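Local coordinates for protein amidohydrolase 2 (Bifidobacterium longum subsp. infantis, PDB 6UVZ) that probably acts as a hydrolase of the metallo-dependent amidohydrolase superfamily and is built on a TIM-barrel fold, at residues I122-R126 against A150-E156; G193-V197 against L225-F229; D10-W16 against G54-V60; G114-E118 against D146-A150. All coordinates share one frame; numbering follows the deposited sequence.

From the N terminus, interaction 3 comes first: 10-16 and 54-60 join the first two barrel strands and close a loop of 37 residues that contains helix 38-47. Interaction 4 then opens at 114-118, and interaction 1 opens at 122-126 before interaction 4 closes at 146-150, so these two cross. They share Ala150 on helix 144-153 and touch where Ile122 CD1 meets Ala116 O; together they hold helix 119-131 and the turn before it against helix 144-153. Interaction 2 follows in series and joins the loops after strands 187-191 and 214-216. Its centre lies about 31 Å from that of interaction 1, across the centre of the chain.

Interaction 1 of 4, residues I122-R126 against A150-E156; sequences IAGLR and AFAQVPE
Ile122, Leu125 and Val154 carry the apolar part of this contact. With CG1 of Ile122 anti to the carbonyl carbon (chi1 -54°), Ile122 CD1 lies 3.8 Å from Ala150 CB. The other branch, Ile122 CG2, comes 3.7 Å from Val154 CG2 as the two side chains run antiparallel past one another. An alanine at Ile122 would lack both branches and is likely to open a gap between Ala150 and Val154. Leu125 rests CB on Val154 CG2 at 3.8 Å and sends CD2 to Phe151 CE1 at 3.6 Å, its side chain crossing the phenylalanine nearly at right angles. Compact branched residues suit the place because helices 119-131 and 144-153, which precede and follow strand 135-137 of the TIM barrel, pack closely here. The polar contacts lie at the exposed side and centre on Arg126. Its chain is extended from CG to NE and then turns at chi4 (-83°), and Arg126 NH1 hydrogen-bonds to Gln153 O at 3.1 Å, the donor 44° out of the carbonyl plane. Val154 CG2 lies over one face of the guanidinium, off-centre, while Glu156 OE2 approaches its edge in a long salt bridge, 3.8 Å from Arg126 NH1.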
loop_
_atom_site.group_PDB
_atom_site.type_symbol
_atom_site.label_atom_id
_atom_site.label_comp_id
_atom_site.label_asym_id
_atom_site.label_seq_id
_atom_site.Cartn_x
_atom_site.Cartn_y
_atom_site.Cartn_z
ATOM N N ILE A 122 -11.469 -15.097 -6.628
ATOM C CA ILE A 122 -10.409 -16.084 -6.447
ATOM C C ILE A 122 -9.751 -16.405 -7.784
ATOM O O ILE A 122 -8.520 -16.454 -7.894
ATOM C CB ILE A 122 -10.966 -17.352 -5.775
ATOM C CG1 ILE A 122 -11.688 -16.996 -4.475
ATOM C CG2 ILE A 122 -9.849 -18.349 -5.512
ATOM C CD1 ILE A 122 -10.805 -16.325 -3.452
ATOM N N ALA A 123 -10.564 -16.630 -8.820
ATOM C CA ALA A 123 -10.018 -16.898 -10.146
ATOM C C ALA A 123 -9.252 -15.699 -10.686
ATOM O O ALA A 123 -8.270 -15.869 -11.418
ATOM C CB ALA A 123 -11.138 -17.292 -11.107
ATOM N N GLY A 124 -9.683 -14.484 -10.340
ATOM C CA GLY A 124 -8.946 -13.305 -10.753
ATOM C C GLY A 124 -7.584 -13.199 -10.102
ATOM O O GLY A 124 -6.641 -12.681 -10.707
ATOM N N LEU A 125 -7.457 -13.685 -8.863
ATOM C CA LEU A 125 -6.158 -13.685 -8.198
ATOM C C LEU A 125 -5.167 -14.580 -8.930
ATOM O O LEU A 125 -3.991 -14.226 -9.077
ATOM C CB LEU A 125 -6.312 -14.132 -6.742
ATOM C CG LEU A 125 -7.114 -13.228 -5.802
ATOM C CD1 LEU A 125 -7.466 -13.965 -4.518
ATOM C CD2 LEU A 125 -6.349 -11.956 -5.486
ATOM N N ARG A 126 -5.625 -15.742 -9.404
ATOM C CA ARG A 126 -4.740 -16.638 -10.141
ATOM C C ARG A 126 -4.305 -16.020 -11.463
ATOM O O ARG A 126 -3.169 -16.223 -11.905
ATOM C CB ARG A 126 -5.430 -17.978 -10.386
ATOM C CG ARG A 126 -6.089 -18.580 -9.157
ATOM C CD ARG A 126 -6.578 -19.992 -9.435
ATOM N NE ARG A 126 -7.575 -20.432 -8.463
ATOM C CZ ARG A 126 -7.287 -20.938 -7.269
ATOM N NH1 ARG A 126 -6.022 -21.067 -6.889
ATOM N NH2 ARG A 126 -8.262 -21.312 -6.452
ATOM N N ALA A 150 -9.466 -16.144 1.372
ATOM C CA ALA A 150 -9.378 -15.871 -0.058
ATOM C C ALA A 150 -7.961 -16.089 -0.573
ATOM O O ALA A 150 -7.746 -16.840 -1.531
ATOM C CB ALA A 150 -9.846 -14.445 -0.351
ATOM N N PHE A 151 -6.979 -15.441 0.055
ATOM C CA PHE A 151 -5.595 -15.556 -0.383
ATOM C C PHE A 151 -4.940 -16.864 0.042
ATOM O O PHE A 151 -3.845 -17.172 -0.440
ATOM C CB PHE A 151 -4.780 -14.370 0.138
ATOM C CG PHE A 151 -5.222 -13.047 -0.418
ATOM C CD1 PHE A 151 -4.779 -12.619 -1.658
ATOM C CD2 PHE A 151 -6.086 -12.233 0.296
ATOM C CE1 PHE A 151 -5.188 -11.404 -2.173
ATOM C CE2 PHE A 151 -6.499 -11.018 -0.215
ATOM C CZ PHE A 151 -6.048 -10.603 -1.451
ATOM N N ALA A 152 -5.575 -17.636 0.927
ATOM C CA ALA A 152 -5.061 -18.967 1.233
ATOM C C ALA A 152 -5.256 -19.919 0.062
ATOM O O ALA A 152 -4.443 -20.827 -0.141
ATOM C CB ALA A 152 -5.736 -19.523 2.487
ATOM N N GLN A 153 -6.322 -19.726 -0.719
ATOM C CA GLN A 153 -6.543 -20.547 -1.901
ATOM C C GLN A 153 -5.600 -20.181 -3.038
ATOM O O GLN A 153 -5.339 -21.020 -3.906
ATOM C CB GLN A 153 -7.993 -20.416 -2.371
ATOM C CG GLN A 153 -9.023 -20.598 -1.269
ATOM C CD GLN A 153 -10.439 -20.372 -1.757
ATOM O OE1 GLN A 153 -10.797 -20.768 -2.866
ATOM N NE2 GLN A 153 -11.253 -19.725 -0.930
ATOM N N VAL A 154 -5.090 -18.953 -3.054
ATOM C CA VAL A 154 -4.158 -18.508 -4.086
ATOM C C VAL A 154 -2.857 -18.076 -3.416
ATOM O O VAL A 154 -2.612 -16.870 -3.260
ATOM C CB VAL A 154 -4.756 -17.366 -4.925
ATOM C CG1 VAL A 154 -3.919 -17.125 -6.174
ATOM C CG2 VAL A 154 -6.199 -17.673 -5.294
ATOM N N PRO A 155 -2.002 -19.010 -2.993
ATOM C CA PRO A 155 -0.729 -18.611 -2.373
ATOM C C PRO A 155 0.287 -18.062 -3.359
ATOM O O PRO A 155 1.296 -17.493 -2.922
ATOM C CB PRO A 155 -0.230 -19.913 -1.735
ATOM C CG PRO A 155 -0.824 -20.985 -2.582
ATOM C CD PRO A 155 -2.177 -20.474 -3.002
ATOM N N GLU A 156 0.058 -18.205 -4.664
ATOM C CA GLU A 156 1.016 -17.754 -5.664
ATOM C C GLU A 156 0.848 -16.289 -6.044
ATOM O O GLU A 156 1.688 -15.758 -6.778
ATOM C CB GLU A 156 0.921 -18.620 -6.928
ATOM C CG GLU A 156 -0.421 -18.565 -7.644
ATOM C CD GLU A 156 -1.443 -19.529 -7.071
ATOM O OE1 GLU A 156 -1.171 -20.126 -6.009
ATOM O OE2 GLU A 156 -2.517 -19.695 -7.686
#

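Interaction 2 of 4, residues G193-V197 against L225-F229; sequences GDNPV and LNSTF
Asn195 and Asn226 adopt nearly the same first torsion, with CG anti to the carbonyl carbon in each (chi1 -57° and -55°); with the two backbones placed as they are, the side chains run alongside in the same sense, the amide planes 34° apart. They meet at the surface of the TIM barrel, between the loop that follows strand 187-191 and the short helix 223-226 in the connection after strand 214-216, the last two strands of the sheet.

Asn226 supplies the polar link. Asn226 ND2 lies 2.8 Å from the backbone oxygen Asp194 O and 3.2 Å from Asn195 OD1, two hydrogen bonds that are both weak because the N-H directions are bent well away from the acceptors. Asparagine suits both positions: at Asn226 its short amide offers a donor close to the backbone, and at Asn195 the amide oxygen supplies a second acceptor next to the carbonyl of the preceding residue. The loop has further support from Asn219, whose ND2 bonds both Gly193 O and Asp194 OD1.

Beside the amides the contact becomes plain van der Waals packing. The ring of Pro196 lies against Asn226 O and Ser227 CB, a rigid apolar group in an otherwise polar and largely exposed setting. Pro196 CG is 3.5 Å from Asn226 O. Ser227, small enough to let the ring come near, presents its CB to the proline, with Pro196 CG 3.6 Å from Ser227 CB.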
loop_
_atom_site.group_PDB
_atom_site.type_symbol
_atom_site.label_atom_id
_atom_site.label_comp_id
_atom_site.label_asym_id
_atom_site.label_seq_id
_atom_site.Cartn_x
_atom_site.Cartn_y
_atom_site.Cartn_z
ATOM N N GLY A 193 -1.151 4.025 7.647
ATOM C CA GLY A 193 -2.575 4.164 7.885
ATOM C C GLY A 193 -3.039 5.605 7.939
ATOM O O GLY A 193 -2.222 6.530 7.897
ATOM N N ASP A 194 -4.352 5.807 8.033
ATOM C CA ASP A 194 -4.915 7.145 8.158
ATOM C C ASP A 194 -4.794 7.704 9.569
ATOM O O ASP A 194 -5.315 8.794 9.833
ATOM C CB ASP A 194 -6.384 7.142 7.728
ATOM C CG ASP A 194 -6.576 6.636 6.311
ATOM O OD1 ASP A 194 -5.589 6.160 5.710
ATOM O OD2 ASP A 194 -7.712 6.716 5.799
ATOM N N ASN A 195 -4.131 6.993 10.469
ATOM C CA ASN A 195 -3.924 7.414 11.844
ATOM C C ASN A 195 -2.503 7.063 12.245
ATOM O O ASN A 195 -1.875 6.191 11.629
ATOM C CB ASN A 195 -4.917 6.737 12.799
ATOM C CG ASN A 195 -6.361 6.988 12.414
ATOM O OD1 ASN A 195 -6.959 7.984 12.819
ATOM N ND2 ASN A 195 -6.931 6.079 11.632
ATOM N N PRO A 196 -1.955 7.734 13.257
ATOM C CA PRO A 196 -0.659 7.309 13.800
ATOM C C PRO A 196 -0.726 5.865 14.276
ATOM O O PRO A 196 -1.636 5.478 15.011
ATOM C CB PRO A 196 -0.423 8.283 14.960
ATOM C CG PRO A 196 -1.213 9.493 14.598
ATOM C CD PRO A 196 -2.429 8.988 13.872
ATOM N N VAL A 197 0.245 5.064 13.835
ATOM C CA VAL A 197 0.231 3.638 14.134
ATOM C C VAL A 197 0.380 3.415 15.635
ATOM O O VAL A 197 1.077 4.159 16.337
ATOM C CB VAL A 197 1.334 2.906 13.347
ATOM C CG1 VAL A 197 1.105 3.058 11.850
ATOM C CG2 VAL A 197 2.707 3.432 13.734
ATOM N N LEU A 225 -2.810 14.358 7.728
ATOM C CA LEU A 225 -4.169 14.659 8.168
ATOM C C LEU A 225 -4.319 14.494 9.676
ATOM O O LEU A 225 -4.666 15.448 10.379
ATOM C CB LEU A 225 -5.171 13.764 7.425
ATOM C CG LEU A 225 -6.652 14.104 7.602
ATOM C CD1 LEU A 225 -6.957 15.478 7.024
ATOM C CD2 LEU A 225 -7.531 13.042 6.962
ATOM N N ASN A 226 -4.061 13.292 10.187
ATOM C CA ASN A 226 -4.110 13.018 11.617
ATOM C C ASN A 226 -2.724 12.896 12.235
ATOM O O ASN A 226 -2.608 12.488 13.396
ATOM C CB ASN A 226 -4.915 11.746 11.885
ATOM C CG ASN A 226 -6.311 11.804 11.295
ATOM O OD1 ASN A 226 -6.830 12.881 11.003
ATOM N ND2 ASN A 226 -6.928 10.640 11.120
ATOM N N SER A 227 -1.675 13.238 11.489
ATOM C CA SER A 227 -0.314 13.124 12.004
ATOM C C SER A 227 0.589 14.042 11.179
ATOM O O SER A 227 0.127 15.060 10.653
ATOM C CB SER A 227 0.119 11.644 11.985
ATOM O OG SER A 227 1.451 11.494 12.443
ATOM N N THR A 228 1.865 13.682 11.070
ATOM C CA THR A 228 2.816 14.408 10.243
ATOM C C THR A 228 3.809 13.410 9.669
ATOM O O THR A 228 4.132 12.404 10.304
ATOM C CB THR A 228 3.552 15.498 11.036
ATOM O OG1 THR A 228 2.600 16.335 11.705
ATOM C CG2 THR A 228 4.399 16.360 10.110
ATOM N N PHE A 229 4.273 13.688 8.447
ATOM C CA PHE A 229 5.306 12.857 7.839
ATOM C C PHE A 229 6.531 12.771 8.742
ATOM O O PHE A 229 7.065 11.682 8.983
ATOM C CB PHE A 229 5.681 13.413 6.464
ATOM C CG PHE A 229 6.428 12.439 5.590
ATOM C CD1 PHE A 229 6.628 11.128 5.991
ATOM C CD2 PHE A 229 6.930 12.841 4.364
ATOM C CE1 PHE A 229 7.316 10.239 5.190
ATOM C CE2 PHE A 229 7.617 11.955 3.557
ATOM C CZ PHE A 229 7.809 10.653 3.970
#

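Interaction 3 of 4, residues D10-W16 against G54-V60; sequences DSHFHIW and GGVYVEV
The first beta-alpha-beta unit of the TIM barrel brings strands 7-13 and 51-58 side by side in parallel, where His12-Phe13-His14 matches the HxH signature with which many metal-dependent relatives hold a metal ion. Asp10 N bonds Gly54 O at 3.1 Å and Val56 N bonds Asp10 O at 2.7 Å. The chain then turns a corner at Ser11 and His12; Asp10 OD2 accepts from His12 N in an Asx turn, while Asp10 OD1 bonds Ser218 OG. Between Asp10 and Phe13 the register shifts by one, a beta bulge, before pairing resumes: Phe13 N reaches Val56 O at 3.2 Å and Val58 N reaches Phe13 O at 3.2 Å. Glycine suits position 55, since a side chain there would collide with the Phe13 ring.

Over one face of the His12 ring, off-centre, lies Val58 CG2, 3.7 Å from the centroid, a CH-pi contact; His12 ND1 itself bonds Lys190. His14 ND1 donates to Val58 O at 3.0 Å from above the carbonyl plane (53° out of it). A leucine in place of His14 would lack this donor and is likely to leave the Val58 carbonyl without that partner. Val60 CG1 packs on His14 CB and at the Trp16 ring edge. Tyr57, crossed by Ile15, bonds Glu68 through its hydroxyl. A water donates to Ile15 O (2.7 Å) and Tyr57 OH (2.6 Å).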
loop_
_atom_site.group_PDB
_atom_site.type_symbol
_atom_site.label_atom_id
_atom_site.label_comp_id
_atom_site.label_asym_id
_atom_site.label_seq_id
_atom_site.Cartn_x
_atom_site.Cartn_y
_atom_site.Cartn_z
ATOM N N ASP A 10 9.548 3.981 -0.752
ATOM C CA ASP A 10 8.203 4.248 -0.253
ATOM C C ASP A 10 7.222 3.321 -0.960
ATOM O O ASP A 10 6.929 3.503 -2.145
ATOM C CB ASP A 10 7.831 5.709 -0.479
ATOM C CG ASP A 10 6.780 6.200 0.495
ATOM O OD1 ASP A 10 6.999 7.260 1.114
ATOM O OD2 ASP A 10 5.745 5.520 0.654
ATOM N N SER A 11 6.701 2.332 -0.238
ATOM C CA SER A 11 5.824 1.343 -0.851
ATOM C C SER A 11 4.380 1.814 -0.986
ATOM O O SER A 11 3.551 1.054 -1.497
ATOM C CB SER A 11 5.868 0.037 -0.053
ATOM O OG SER A 11 5.472 0.244 1.291
ATOM N N HIS A 12 4.056 3.037 -0.566
ATOM C CA HIS A 12 2.671 3.506 -0.619
ATOM C C HIS A 12 2.660 5.025 -0.523
ATOM O O HIS A 12 2.895 5.576 0.557
ATOM C CB HIS A 12 1.854 2.879 0.505
ATOM C CG HIS A 12 0.385 3.159 0.421
ATOM N ND1 HIS A 12 -0.537 2.198 0.067
ATOM C CD2 HIS A 12 -0.323 4.291 0.653
ATOM C CE1 HIS A 12 -1.748 2.725 0.081
ATOM N NE2 HIS A 12 -1.646 3.993 0.434
ATOM N N PHE A 13 2.380 5.696 -1.640
ATOM C CA PHE A 13 2.205 7.141 -1.640
ATOM C C PHE A 13 1.186 7.511 -2.708
ATOM O O PHE A 13 0.870 6.715 -3.595
ATOM C CB PHE A 13 3.531 7.881 -1.871
ATOM C CG PHE A 13 3.945 7.961 -3.316
ATOM C CD1 PHE A 13 3.658 9.089 -4.071
ATOM C CD2 PHE A 13 4.628 6.919 -3.915
ATOM C CE1 PHE A 13 4.037 9.169 -5.398
ATOM C CE2 PHE A 13 5.011 6.993 -5.242
ATOM C CZ PHE A 13 4.715 8.120 -5.983
ATOM N N HIS A 14 0.673 8.737 -2.612
ATOM C CA HIS A 14 -0.335 9.237 -3.534
ATOM C C HIS A 14 0.068 10.605 -4.063
ATOM O O HIS A 14 0.786 11.360 -3.401
ATOM C CB HIS A 14 -1.715 9.350 -2.866
ATOM C CG HIS A 14 -2.174 8.092 -2.196
ATOM N ND1 HIS A 14 -2.672 7.015 -2.896
ATOM C CD2 HIS A 14 -2.225 7.747 -0.888
ATOM C CE1 HIS A 14 -3.003 6.056 -2.049
ATOM N NE2 HIS A 14 -2.742 6.476 -0.824
ATOM N N ILE A 15 -0.407 10.913 -5.270
ATOM C CA ILE A 15 -0.319 12.248 -5.848
ATOM C C ILE A 15 -1.631 12.531 -6.567
ATOM O O ILE A 15 -2.263 11.626 -7.120
ATOM C CB ILE A 15 0.873 12.411 -6.821
ATOM C CG1 ILE A 15 0.819 11.354 -7.927
ATOM C CG2 ILE A 15 2.200 12.361 -6.076
ATOM C CD1 ILE A 15 1.877 11.530 -8.991
ATOM N N TRP A 16 -2.045 13.796 -6.554
ATOM C CA TRP A 16 -3.260 14.186 -7.255
ATOM C C TRP A 16 -3.254 15.688 -7.493
ATOM O O TRP A 16 -2.479 16.433 -6.887
ATOM C CB TRP A 16 -4.521 13.772 -6.485
ATOM C CG TRP A 16 -4.630 14.350 -5.105
ATOM C CD1 TRP A 16 -4.922 15.644 -4.776
ATOM C CD2 TRP A 16 -4.476 13.647 -3.866
ATOM N NE1 TRP A 16 -4.944 15.791 -3.411
ATOM C CE2 TRP A 16 -4.674 14.580 -2.829
ATOM C CE3 TRP A 16 -4.182 12.321 -3.534
ATOM C CZ2 TRP A 16 -4.590 14.229 -1.483
ATOM C CZ3 TRP A 16 -4.099 11.975 -2.197
ATOM C CH2 TRP A 16 -4.302 12.925 -1.189
ATOM N N GLY A 54 12.828 6.047 -4.708
ATOM C CA GLY A 54 11.573 6.030 -5.431
ATOM C C GLY A 54 10.438 5.474 -4.589
ATOM O O GLY A 54 10.625 4.957 -3.490
ATOM N N GLY A 55 9.231 5.590 -5.153
ATOM C CA GLY A 55 8.027 5.204 -4.455
ATOM C C GLY A 55 7.121 4.346 -5.320
ATOM O O GLY A 55 7.309 4.221 -6.533
ATOM N N VAL A 56 6.127 3.754 -4.663
ATOM C CA VAL A 56 5.108 2.940 -5.313
ATOM C C VAL A 56 3.803 3.721 -5.263
ATOM O O VAL A 56 3.238 3.940 -4.184
ATOM C CB VAL A 56 4.956 1.567 -4.646
ATOM C CG1 VAL A 56 3.763 0.822 -5.228
ATOM C CG2 VAL A 56 6.228 0.753 -4.813
ATOM N N TYR A 57 3.322 4.148 -6.428
ATOM C CA TYR A 57 2.060 4.869 -6.493
ATOM C C TYR A 57 0.891 3.919 -6.262
ATOM O O TYR A 57 0.898 2.775 -6.721
ATOM C CB TYR A 57 1.913 5.563 -7.847
ATOM C CG TYR A 57 0.580 6.252 -8.053
ATOM C CD1 TYR A 57 0.401 7.582 -7.694
ATOM C CD2 TYR A 57 -0.496 5.577 -8.619
ATOM C CE1 TYR A 57 -0.813 8.217 -7.886
ATOM C CE2 TYR A 57 -1.712 6.202 -8.813
ATOM C CZ TYR A 57 -1.866 7.522 -8.444
ATOM O OH TYR A 57 -3.075 8.149 -8.639
ATOM N N VAL A 58 -0.116 4.406 -5.543
ATOM C CA VAL A 58 -1.351 3.672 -5.305
ATOM C C VAL A 58 -2.507 4.540 -5.781
ATOM O O VAL A 58 -2.476 5.765 -5.625
ATOM C CB VAL A 58 -1.517 3.296 -3.816
ATOM C CG1 VAL A 58 -2.743 2.421 -3.618
ATOM C CG2 VAL A 58 -0.268 2.592 -3.307
ATOM N N GLU A 59 -3.517 3.904 -6.376
ATOM C CA GLU A 59 -4.632 4.642 -6.955
ATOM C C GLU A 59 -5.320 5.503 -5.902
ATOM O O GLU A 59 -5.486 5.095 -4.749
ATOM C CB GLU A 59 -5.629 3.674 -7.599
ATOM C CG GLU A 59 -6.151 2.579 -6.679
ATOM C CD GLU A 59 -7.409 2.989 -5.938
ATOM O OE1 GLU A 59 -7.599 2.544 -4.787
ATOM O OE2 GLU A 59 -8.206 3.760 -6.510
ATOM N N VAL A 60 -5.709 6.709 -6.306
ATOM C CA VAL A 60 -6.254 7.701 -5.390
ATOM C C VAL A 60 -7.785 7.692 -5.392
ATOM O O VAL A 60 -8.406 8.656 -4.946
ATOM C CB VAL A 60 -5.710 9.105 -5.699
ATOM C CG1 VAL A 60 -4.199 9.133 -5.541
ATOM C CG2 VAL A 60 -6.111 9.532 -7.104
HETATM O O HOH W 1 -3.296 10.655 -9.467
#

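Interaction 4 of 4, residues G114-E118 against D146-A150; sequences GRALE and DMAKA
Ala116 puts its methyl group into the side of helix 144-153, where Met147 and Ala150 receive it. Met147, present as selenomethionine, starts out pointing away from the loop, but the bend at chi2 (-63°) swings its chain back and brings Met147 SE within 3.7 Å of Ala116 CB. Nearby, Ala150 CB lies 3.9 Å from Ala116 CB, and small residues suit both places because the backbones come close. These buried groups join the 3-10 turn ahead of helix 119-131 to the next helix of the TIM barrel.

Leu117 is exposed. With CG anti to the carbonyl carbon (chi1 -61°), it crosses the side chain of Asp146 at about a right angle and rests Leu117 CD1 3.4 Å from Asp146 OD2. Asp146 OD2 is the acceptor of a weak hydrogen bond, part of a salt bridge, from Lys149 NZ (3.3 Å). Arg115 leads its end away from the helix, to salt bridges with Glu118, Glu104 and Glu120. The ionic pairs form within a segment or with residues outside the two, and none joins one segment to the other, which implies that the cohesion between turn and helix is essentially van der Waals packing.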
loop_
_atom_site.group_PDB
_atom_site.type_symbol
_atom_site.label_atom_id
_atom_site.label_comp_id
_atom_site.label_asym_id
_atom_site.label_seq_id
_atom_site.Cartn_x
_atom_site.Cartn_y
_atom_site.Cartn_z
ATOM N N GLY A 114 -19.444 -9.646 0.731
ATOM C CA GLY A 114 -18.464 -10.714 0.772
ATOM C C GLY A 114 -17.738 -10.863 -0.549
ATOM O O GLY A 114 -17.770 -11.930 -1.171
ATOM N N ARG A 115 -17.075 -9.787 -0.983
ATOM C CA ARG A 115 -16.437 -9.777 -2.296
ATOM C C ARG A 115 -15.306 -10.795 -2.379
ATOM O O ARG A 115 -15.109 -11.433 -3.420
ATOM C CB ARG A 115 -15.925 -8.370 -2.607
ATOM C CG ARG A 115 -15.005 -8.272 -3.814
ATOM C CD ARG A 115 -15.707 -8.675 -5.098
ATOM N NE ARG A 115 -14.815 -8.577 -6.249
ATOM C CZ ARG A 115 -15.126 -8.986 -7.474
ATOM N NH1 ARG A 115 -16.312 -9.528 -7.713
ATOM N NH2 ARG A 115 -14.250 -8.856 -8.460
ATOM N N ALA A 116 -14.556 -10.970 -1.289
ATOM C CA ALA A 116 -13.413 -11.876 -1.307
ATOM C C ALA A 116 -13.825 -13.339 -1.409
ATOM O O ALA A 116 -12.979 -14.185 -1.717
ATOM C CB ALA A 116 -12.557 -11.668 -0.059
ATOM N N LEU A 117 -15.093 -13.655 -1.160
ATOM C CA LEU A 117 -15.576 -15.028 -1.216
ATOM C C LEU A 117 -16.158 -15.400 -2.573
ATOM O O LEU A 117 -16.515 -16.566 -2.778
ATOM C CB LEU A 117 -16.627 -15.263 -0.124
ATOM C CG LEU A 117 -16.164 -15.078 1.323
ATOM C CD1 LEU A 117 -17.248 -15.518 2.297
ATOM C CD2 LEU A 117 -14.869 -15.834 1.579
ATOM N N GLU A 118 -16.264 -14.452 -3.500
ATOM C CA GLU A 118 -16.802 -14.765 -4.814
ATOM C C GLU A 118 -15.770 -15.544 -5.628
ATOM O O GLU A 118 -14.570 -15.260 -5.548
ATOM C CB GLU A 118 -17.200 -13.489 -5.553
ATOM C CG GLU A 118 -18.050 -12.536 -4.727
ATOM C CD GLU A 118 -18.827 -11.554 -5.582
ATOM O OE1 GLU A 118 -19.918 -11.920 -6.066
ATOM O OE2 GLU A 118 -18.343 -10.420 -5.780
ATOM N N ASP A 146 -12.337 -13.090 6.122
ATOM C CA ASP A 146 -12.610 -13.638 4.799
ATOM C C ASP A 146 -11.438 -13.427 3.849
ATOM O O ASP A 146 -11.252 -14.213 2.913
ATOM C CB ASP A 146 -13.881 -13.018 4.219
ATOM C CG ASP A 146 -15.090 -13.227 5.109
ATOM O OD1 ASP A 146 -15.460 -12.288 5.843
ATOM O OD2 ASP A 146 -15.664 -14.336 5.081
HETATM N N MSE A 147 -10.646 -12.381 4.069
HETATM C CA MSE A 147 -9.477 -12.114 3.238
HETATM C C MSE A 147 -8.449 -13.227 3.389
HETATM O O MSE A 147 -7.805 -13.626 2.419
HETATM C CB MSE A 147 -8.850 -10.768 3.604
HETATM C CG MSE A 147 -9.835 -9.613 3.653
HETATM SE SE MSE A 147 -10.671 -9.242 1.933
HETATM C CE MSE A 147 -12.095 -8.061 2.550
ATOM N N ALA A 148 -8.302 -13.725 4.620
ATOM C CA ALA A 148 -7.342 -14.792 4.877
ATOM C C ALA A 148 -7.701 -16.057 4.107
ATOM O O ALA A 148 -6.825 -16.711 3.531
ATOM C CB ALA A 148 -7.265 -15.078 6.377
ATOM N N LYS A 149 -8.987 -16.415 4.084
ATOM C CA LYS A 149 -9.411 -17.596 3.340
ATOM C C LYS A 149 -9.300 -17.385 1.836
ATOM O O LYS A 149 -9.064 -18.344 1.093
ATOM C CB LYS A 149 -10.844 -17.967 3.720
ATOM C CG LYS A 149 -11.003 -18.446 5.152
ATOM C CD LYS A 149 -12.233 -17.833 5.802
ATOM C CE LYS A 149 -13.480 -18.072 4.968
ATOM N NZ LYS A 149 -14.671 -17.399 5.556
ATOM N N ALA A 150 -9.466 -16.144 1.372
ATOM C CA ALA A 150 -9.378 -15.871 -0.058
ATOM C C ALA A 150 -7.961 -16.089 -0.573
ATOM O O ALA A 150 -7.746 -16.840 -1.531
ATOM C CB ALA A 150 -9.846 -14.445 -0.351
#